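PDB 4A34: Rbsd/fucu transport protein family protein from Streptococcus pneumoniae, which probably catalyses the interconversion of the alpha and beta anomers of L-fucose, as a fucose mutarotase of the RbsD/FucU family. Local coordinates for residues M18-G21 with H22-I26. Sequence-based numbering, arbitrary orientation.
With FUL (beta-L-fucopyranose), chain B.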
# COMPACT_ATOMS: atom_id res chain seq x y z
N MET I 18 15.90 -18.58 3.88
CA MET I 18 15.27 -19.56 3.00
C MET I 18 15.15 -19.08 1.55
O MET I 18 15.49 -19.82 0.62
CB MET I 18 13.89 -19.94 3.54
CG MET I 18 13.92 -20.88 4.73
SD MET I 18 14.34 -22.53 4.15
CE MET I 18 12.70 -23.21 3.87
N GLU I 19 14.67 -17.85 1.36
CA GLU I 19 14.44 -17.34 0.01
C GLU I 19 15.73 -16.88 -0.68
O GLU I 19 15.72 -16.59 -1.88
CB GLU I 19 13.37 -16.24 0.00
CG GLU I 19 13.73 -14.99 0.76
CD GLU I 19 12.53 -14.13 1.12
OE1 GLU I 19 11.42 -14.67 1.34
OE2 GLU I 19 12.71 -12.90 1.21
N MET I 20 16.82 -16.82 0.07
CA MET I 20 18.14 -16.58 -0.51
C MET I 20 18.57 -17.78 -1.35
O MET I 20 18.36 -18.93 -0.98
CB MET I 20 19.19 -16.29 0.57
CG MET I 20 19.29 -14.82 0.97
SD MET I 20 20.49 -14.52 2.28
CE MET I 20 19.44 -14.11 3.66
N GLY I 21 19.16 -17.50 -2.51
CA GLY I 21 19.77 -18.53 -3.33
C GLY I 21 21.27 -18.34 -3.40
O GLY I 21 21.83 -17.48 -2.70
N HIS I 22 21.91 -19.15 -4.24
CA HIS I 22 23.35 -19.12 -4.48
C HIS I 22 23.83 -17.75 -4.95
O HIS I 22 23.25 -17.17 -5.87
CB HIS I 22 23.70 -20.18 -5.53
CG HIS I 22 25.16 -20.31 -5.82
ND1 HIS I 22 25.64 -20.76 -7.04
CD2 HIS I 22 26.26 -20.06 -5.06
CE1 HIS I 22 26.96 -20.78 -7.01
NE2 HIS I 22 27.36 -20.35 -5.82
N GLY I 23 24.88 -17.25 -4.30
CA GLY I 23 25.46 -15.95 -4.66
C GLY I 23 24.94 -14.80 -3.82
O GLY I 23 25.60 -13.75 -3.72
N ASP I 24 23.75 -14.97 -3.23
CA ASP I 24 23.16 -13.93 -2.40
C ASP I 24 24.03 -13.70 -1.17
O ASP I 24 24.64 -14.64 -0.65
CB ASP I 24 21.75 -14.31 -1.96
CG ASP I 24 20.72 -14.08 -3.04
OD1 ASP I 24 20.90 -13.18 -3.88
OD2 ASP I 24 19.71 -14.82 -3.03
N GLU I 25 24.07 -12.46 -0.71
CA GLU I 25 24.83 -12.09 0.48
C GLU I 25 23.91 -11.54 1.57
O GLU I 25 22.83 -11.03 1.29
CB GLU I 25 25.92 -11.08 0.13
CG GLU I 25 27.00 -11.65 -0.78
CD GLU I 25 27.94 -10.59 -1.33
OE1 GLU I 25 28.10 -9.52 -0.71
OE2 GLU I 25 28.54 -10.83 -2.40
N ILE I 26 24.35 -11.69 2.82
CA ILE I 26 23.62 -11.17 3.97
C ILE I 26 24.60 -10.59 4.98
O ILE I 26 25.63 -11.20 5.28
CB ILE I 26 22.70 -12.23 4.65
CG1 ILE I 26 21.99 -11.61 5.87
CG2 ILE I 26 23.49 -13.49 5.00
CD1 ILE I 26 21.01 -12.49 6.54
C1 FUL B . 23.10 -21.32 -9.63
C2 FUL B . 22.16 -22.50 -9.35
O2 FUL B . 20.88 -22.19 -9.84
C3 FUL B . 22.71 -23.73 -10.08
O3 FUL B . 21.98 -24.90 -9.83
C4 FUL B . 24.16 -23.95 -9.69
O4 FUL B . 24.19 -24.23 -8.31
C5 FUL B . 24.97 -22.69 -9.95
C6 FUL B . 26.45 -22.88 -9.63
O5 FUL B . 24.41 -21.64 -9.18
O1 FUL B . 22.64 -20.14 -9.03
O HOH W 1 17.10 -15.04 -3.93
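G21 and D24 close a type II beta turn, which joins the end of helix 11-19 to strand 25-29 in this RbsD/FucU fold. Two hydrogen bonds hold it. The D24 amide N donates to G21 O over 3.2 Å, reaching the oxygen from above the carbonyl plane. In return, the side chain of D24 folds back and takes the G21 amide: G21 N to D24 OD2 is 2.8 Å and nearly straight, at 161°. The amide meets OD2 on its anti side, somewhat out of the carboxylate plane. With chi1 at -79°, the D24 carboxylate stays beside its own backbone N, where OD2 can meet the G21 amide. D24 thus binds both backbone polar groups of G21, one through its amide and one through its side chain.

H22 sits at the second position of the turn and belongs to the fucose pocket. Its CG is anti to the backbone N (chi1 -177°), and this sets the ring against the sugar. H22 ND1 donates to the ring oxygen O5 of beta-L-fucopyranose at 2.6 Å, with O5 near the plane of the imidazole. On the other nitrogen, NE2 is hydrogen-bonded to D64, and Y66 packs edge-to-face with the ring. Together they should fix its rotation. D30 and Y112 of a neighbouring subunit also bind the sugar, so the site is shared between chains.

G23 takes the third position with a positive phi, where a side chain would be jammed against the carbonyl O of H22. The M20 side chain crosses that of I26 at about a right angle: its CG lies 3.9 Å from D24 CB, and its bent end places CE 3.7 Å from I26 CD1. The other carboxylate oxygen of D24, OD1, bonds S37 of the same neighbouring subunit. A water ties the helix end to the turn, donating to E19 O at 2.9 Å and to D24 OD2 at 2.8 Å.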